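Local coordinates for protein nitrite transporter NirC (Salmonella enterica subsp. enterica serovar Typhimurium, PDB 4FC4) that conducts nitrite across the bacterial inner membrane, in both uptake and export, as a pentameric channel of the formate/nitrite transporter family, at residues 30-35 with 112-117; 118-123 with 205-210. One frame throughout, in Å; residues are numbered along the deposited sequence.

Contact 1 (30-35 with 112-117); sequences SSAMAG and NLVGSV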
loop_
_atom_site.group_PDB
_atom_site.type_symbol
_atom_site.label_atom_id
_atom_site.label_comp_id
_atom_site.label_asym_id
_atom_site.label_seq_id
_atom_site.Cartn_x
_atom_site.Cartn_y
_atom_site.Cartn_z
ATOM N N SER B 30 -25.727 -18.249 -0.500
ATOM C CA SER B 30 -24.417 -17.938 -0.962
ATOM C C SER B 30 -24.462 -16.988 -2.208
ATOM O O SER B 30 -23.625 -16.075 -2.319
ATOM C CB SER B 30 -23.681 -19.274 -1.161
ATOM O OG SER B 30 -22.382 -19.051 -1.607
ATOM N N SER B 31 -25.448 -17.165 -3.104
ATOM C CA SER B 31 -25.760 -16.144 -4.112
ATOM C C SER B 31 -26.281 -14.801 -3.515
ATOM O O SER B 31 -25.913 -13.714 -3.990
ATOM C CB SER B 31 -26.830 -16.665 -5.055
ATOM O OG SER B 31 -26.347 -17.758 -5.776
ATOM N N ALA B 32 -27.189 -14.854 -2.529
ATOM C CA ALA B 32 -27.665 -13.600 -1.889
ATOM C C ALA B 32 -26.459 -12.875 -1.281
ATOM O O ALA B 32 -26.375 -11.643 -1.344
ATOM C CB ALA B 32 -28.755 -13.864 -0.836
ATOM N N MET B 33 -25.547 -13.639 -0.680
ATOM C CA MET B 33 -24.368 -13.055 -0.093
ATOM C C MET B 33 -23.590 -12.213 -1.123
ATOM O O MET B 33 -23.215 -11.084 -0.848
ATOM C CB MET B 33 -23.461 -14.126 0.526
ATOM C CG MET B 33 -23.989 -14.830 1.783
ATOM S SD MET B 33 -22.699 -15.933 2.446
ATOM C CE MET B 33 -23.189 -16.194 4.156
ATOM N N ALA B 34 -23.362 -12.749 -2.318
ATOM C CA ALA B 34 -22.586 -12.005 -3.286
ATOM C C ALA B 34 -23.241 -10.668 -3.670
ATOM O O ALA B 34 -22.540 -9.674 -3.796
ATOM C CB ALA B 34 -22.271 -12.830 -4.517
ATOM N N GLY B 35 -24.568 -10.647 -3.852
ATOM C CA GLY B 35 -25.256 -9.414 -4.199
ATOM C C GLY B 35 -25.173 -8.430 -3.053
ATOM O O GLY B 35 -24.910 -7.275 -3.255
ATOM N N ASN B 112 -28.258 -13.221 -6.560
ATOM C CA ASN B 112 -27.543 -11.959 -6.506
ATOM C C ASN B 112 -28.497 -10.767 -6.375
ATOM O O ASN B 112 -28.215 -9.830 -5.612
ATOM C CB ASN B 112 -26.692 -11.803 -7.749
ATOM C CG ASN B 112 -25.487 -12.712 -7.748
ATOM O OD1 ASN B 112 -24.793 -12.767 -8.749
ATOM N ND2 ASN B 112 -25.214 -13.429 -6.619
ATOM N N LEU B 113 -29.637 -10.843 -7.082
ATOM C CA LEU B 113 -30.659 -9.778 -7.068
ATOM C C LEU B 113 -31.306 -9.661 -5.677
ATOM O O LEU B 113 -31.333 -8.563 -5.107
ATOM C CB LEU B 113 -31.693 -9.955 -8.200
ATOM C CG LEU B 113 -32.834 -8.920 -8.346
ATOM C CD1 LEU B 113 -32.338 -7.510 -8.745
ATOM C CD2 LEU B 113 -33.945 -9.422 -9.293
ATOM N N VAL B 114 -31.737 -10.795 -5.113
ATOM C CA VAL B 114 -32.247 -10.846 -3.752
ATOM C C VAL B 114 -31.254 -10.207 -2.748
ATOM O O VAL B 114 -31.662 -9.393 -1.917
ATOM C CB VAL B 114 -32.579 -12.293 -3.360
ATOM C CG1 VAL B 114 -32.778 -12.426 -1.850
ATOM C CG2 VAL B 114 -33.842 -12.798 -4.133
ATOM N N GLY B 115 -29.964 -10.530 -2.832
ATOM C CA GLY B 115 -29.006 -10.027 -1.840
ATOM C C GLY B 115 -28.805 -8.540 -2.034
ATOM O O GLY B 115 -28.602 -7.792 -1.061
ATOM N N SER B 116 -28.902 -8.120 -3.301
ATOM C CA SER B 116 -28.815 -6.727 -3.670
ATOM C C SER B 116 -29.998 -5.923 -3.162
ATOM O O SER B 116 -29.804 -4.926 -2.517
ATOM C CB SER B 116 -28.694 -6.583 -5.178
ATOM O OG SER B 116 -27.479 -7.089 -5.674
ATOM N N VAL B 117 -31.228 -6.351 -3.466
ATOM C CA VAL B 117 -32.414 -5.628 -3.017
ATOM C C VAL B 117 -32.365 -5.592 -1.504
ATOM O O VAL B 117 -32.725 -4.595 -0.850
ATOM C CB VAL B 117 -33.704 -6.337 -3.470
ATOM C CG1 VAL B 117 -34.925 -5.802 -2.726
ATOM C CG2 VAL B 117 -33.879 -6.218 -4.978
HETATM O O HOH W 1 -25.044 -5.472 -5.489
#

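Contact 2 (118-123 with 205-210); sequences FVALLY and FALSWF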
loop_
_atom_site.group_PDB
_atom_site.type_symbol
_atom_site.label_atom_id
_atom_site.label_comp_id
_atom_site.label_asym_id
_atom_site.label_seq_id
_atom_site.Cartn_x
_atom_site.Cartn_y
_atom_site.Cartn_z
ATOM N N PHE B 118 -31.877 -6.689 -0.927
ATOM C CA PHE B 118 -31.890 -6.816 0.524
ATOM C C PHE B 118 -30.917 -5.865 1.217
ATOM O O PHE B 118 -31.308 -5.217 2.208
ATOM C CB PHE B 118 -31.660 -8.250 0.953
ATOM C CG PHE B 118 -31.440 -8.437 2.453
ATOM C CD1 PHE B 118 -32.530 -8.435 3.348
ATOM C CD2 PHE B 118 -30.156 -8.679 2.951
ATOM C CE1 PHE B 118 -32.317 -8.658 4.704
ATOM C CE2 PHE B 118 -29.954 -8.916 4.306
ATOM C CZ PHE B 118 -31.033 -8.894 5.181
ATOM N N VAL B 119 -29.675 -5.766 0.729
ATOM C CA VAL B 119 -28.721 -4.824 1.372
ATOM C C VAL B 119 -29.249 -3.367 1.156
ATOM O O VAL B 119 -29.052 -2.474 2.011
ATOM C CB VAL B 119 -27.274 -5.021 0.855
ATOM C CG1 VAL B 119 -27.188 -4.562 -0.607
ATOM C CG2 VAL B 119 -26.237 -4.271 1.736
ATOM N N ALA B 120 -29.967 -3.131 0.049
ATOM C CA ALA B 120 -30.510 -1.781 -0.193
ATOM C C ALA B 120 -31.623 -1.438 0.815
ATOM O O ALA B 120 -31.685 -0.307 1.377
ATOM C CB ALA B 120 -30.976 -1.610 -1.652
ATOM N N LEU B 121 -32.476 -2.422 1.083
ATOM C CA LEU B 121 -33.534 -2.262 2.093
ATOM C C LEU B 121 -32.976 -1.868 3.479
ATOM O O LEU B 121 -33.519 -0.965 4.139
ATOM C CB LEU B 121 -34.332 -3.542 2.222
ATOM C CG LEU B 121 -35.528 -3.809 1.325
ATOM C CD1 LEU B 121 -36.243 -5.059 1.883
ATOM C CD2 LEU B 121 -36.492 -2.606 1.300
ATOM N N LEU B 122 -31.956 -2.593 3.934
ATOM C CA LEU B 122 -31.403 -2.367 5.216
ATOM C C LEU B 122 -30.844 -0.944 5.273
ATOM O O LEU B 122 -31.016 -0.257 6.274
ATOM C CB LEU B 122 -30.277 -3.376 5.525
ATOM C CG LEU B 122 -30.549 -4.897 5.625
ATOM C CD1 LEU B 122 -29.199 -5.620 5.806
ATOM C CD2 LEU B 122 -31.516 -5.297 6.746
ATOM N N TYR B 123 -30.176 -0.504 4.204
ATOM C CA TYR B 123 -29.540 0.824 4.195
ATOM C C TYR B 123 -30.634 1.914 4.306
ATOM O O TYR B 123 -30.499 2.973 4.963
ATOM C CB TYR B 123 -28.657 0.935 2.944
ATOM C CG TYR B 123 -28.084 2.304 2.754
ATOM C CD1 TYR B 123 -26.977 2.717 3.476
ATOM C CD2 TYR B 123 -28.657 3.170 1.855
ATOM C CE1 TYR B 123 -26.477 3.999 3.339
ATOM C CE2 TYR B 123 -28.161 4.424 1.686
ATOM C CZ TYR B 123 -27.074 4.835 2.460
ATOM O OH TYR B 123 -26.591 6.099 2.290
ATOM N N PHE B 205 -29.747 0.326 -8.442
ATOM C CA PHE B 205 -31.109 0.503 -8.866
ATOM C C PHE B 205 -32.078 0.433 -7.718
ATOM O O PHE B 205 -33.085 1.149 -7.727
ATOM C CB PHE B 205 -31.490 -0.436 -10.000
ATOM C CG PHE B 205 -30.783 -0.127 -11.309
ATOM C CD1 PHE B 205 -30.577 1.165 -11.715
ATOM C CD2 PHE B 205 -30.304 -1.145 -12.126
ATOM C CE1 PHE B 205 -29.915 1.444 -12.907
ATOM C CE2 PHE B 205 -29.651 -0.873 -13.325
ATOM C CZ PHE B 205 -29.453 0.426 -13.714
ATOM N N ALA B 206 -31.749 -0.367 -6.692
ATOM C CA ALA B 206 -32.694 -0.606 -5.600
ATOM C C ALA B 206 -32.635 0.623 -4.660
ATOM O O ALA B 206 -33.683 1.170 -4.219
ATOM C CB ALA B 206 -32.406 -1.942 -4.904
ATOM N N LEU B 207 -31.421 1.088 -4.416
ATOM C CA LEU B 207 -31.177 2.302 -3.651
ATOM C C LEU B 207 -31.896 3.529 -4.231
ATOM O O LEU B 207 -32.558 4.270 -3.511
ATOM C CB LEU B 207 -29.674 2.583 -3.644
ATOM C CG LEU B 207 -28.795 1.698 -2.770
ATOM C CD1 LEU B 207 -27.359 2.119 -2.998
ATOM C CD2 LEU B 207 -29.201 1.773 -1.285
ATOM N N SER B 208 -31.764 3.768 -5.532
ATOM C CA SER B 208 -32.513 4.852 -6.107
ATOM C C SER B 208 -34.025 4.582 -6.008
ATOM O O SER B 208 -34.826 5.503 -5.707
ATOM C CB SER B 208 -32.081 5.154 -7.540
ATOM O OG SER B 208 -32.829 6.269 -7.988
ATOM N N TRP B 209 -34.426 3.328 -6.221
ATOM C CA TRP B 209 -35.860 2.976 -6.173
ATOM C C TRP B 209 -36.472 3.273 -4.831
ATOM O O TRP B 209 -37.595 3.804 -4.759
ATOM C CB TRP B 209 -36.102 1.513 -6.561
ATOM C CG TRP B 209 -37.569 1.197 -6.732
ATOM C CD1 TRP B 209 -38.361 0.382 -5.927
ATOM C CD2 TRP B 209 -38.486 1.707 -7.777
ATOM N NE1 TRP B 209 -39.664 0.342 -6.382
ATOM C CE2 TRP B 209 -39.815 1.109 -7.485
ATOM C CE3 TRP B 209 -38.350 2.557 -8.884
ATOM C CZ2 TRP B 209 -40.936 1.364 -8.281
ATOM C CZ3 TRP B 209 -39.490 2.801 -9.681
ATOM C CH2 TRP B 209 -40.751 2.215 -9.379
ATOM N N PHE B 210 -35.741 2.944 -3.750
ATOM C CA PHE B 210 -36.269 3.153 -2.400
ATOM C C PHE B 210 -36.102 4.610 -1.959
ATOM O O PHE B 210 -36.475 4.966 -0.868
ATOM C CB PHE B 210 -35.610 2.225 -1.358
ATOM C CG PHE B 210 -35.750 0.742 -1.649
ATOM C CD1 PHE B 210 -36.967 0.198 -2.113
ATOM C CD2 PHE B 210 -34.657 -0.123 -1.425
ATOM C CE1 PHE B 210 -37.068 -1.159 -2.397
ATOM C CE2 PHE B 210 -34.757 -1.480 -1.680
ATOM C CZ PHE B 210 -35.966 -2.009 -2.165
#

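Contact 1 (30-35 with 112-117)
The side chain of Asn112 lies across the flank of helix 24-51, its ND2 3.7 Å from Ala34 CB and close to Ser31 CB as well. Around it two transmembrane helices meet in a GAS-right type crossing: right-handed, at -50° between the short segments, with small residues spaced as in Ser31-xxx-Gly35 and backbones pressed together. The short axes approach to 6.1 Å, because Gly35 and Gly115 each present bare backbone to the other helix, and Ala32 CA comes 3.8 Å from Gly115 CA. Carbonyl oxygens lie where a CB on either glycine would have to sit: Gly115 CA is 3.1 Å from Ala32 O in a CA-H...O contact, and Gly35 CA makes the same kind of contact to Asn112 O at 3.3 Å. The conventional bond runs from Asn112 ND2 to Ser31 O, 2.7 Å long and bent to 143° at the hydrogen; the oxygen lies near the amide plane, though the donor is tilted from the carbonyl plane. With CG anti to its carbonyl carbon (chi1 -73°), the amide is carried back to this neighbour although the CB starts out away from it. The same amide also ties down the break between helices 67-75 and 80-93: ND2 donates a second time, to Glu78 O, while OD1 accepts from Phe80 N. Asn112 O is gripped twice within its own helix, by Ser116 N and, from the opposite face of the carbonyl, by Ser116 OG at 2.8 Å. One water bridges the helices, donating to both Gly35 O and Ser116 OG at 2.9 Å.

Contact 2 (118-123 with 205-210)
Phe210 N donates to Ala206 O at 2.8 Å, a backbone bond that holds Phe210 one turn beyond Ala206, and both residues face Ala120 on the other helix. This is a packing of transmembrane helices that run in roughly the same direction, 98-125 against 198-209, their short segments here crossing at -35° with axes 8.7 Å apart. Ala120 CB sits in the middle: it meets Ala206 CB at 3.6 Å, touches Leu207 CD2, and reaches the edge of the Phe210 ring at CE2, near the ring plane. Leu121 uses a different surface of that ring. Its CD2 methyl sits over one face, 3.8 Å from the ring centroid and offset toward the CE2-CZ rim, in a CH-pi contact. On the other flank Leu207 CD2 reaches Tyr123 CD2 at 3.5 Å, the two side chains running nearly at right angles. Tyr123 has CG anti to its backbone N (chi1 173°), which brings the CD2 side of the ring up to Leu207 while OH accepts from Leu130 N. Helix 24-51 backs this flank, with Ile43 touching both Leu207 and Tyr123. The closest contacts between side chains here are all carbon on carbon, so shape and dispersion, with the CH-pi term, join these two segments.

How the contacts relate
From the N terminus, helix 24-51 supplies the first half of contact 1. The chain then passes through the broken pair 67-75 and 80-93 before helix 98-125 returns to close that 76-residue loop. The same helix carries straight on into contact 2, which closes only when helix 198-209 arrives, 81 residues later. The two loops are therefore in series, neither nested nor crossed, and helix 98-125 joins them end to end. Their centres lie about 12 Å apart, and they touch where Val117 packs on Phe210 and Ala206. Helix 98-125 is thus tied to helix 24-51 through close backbones and an asparagine bond, and to helix 198-209 through apolar side chains.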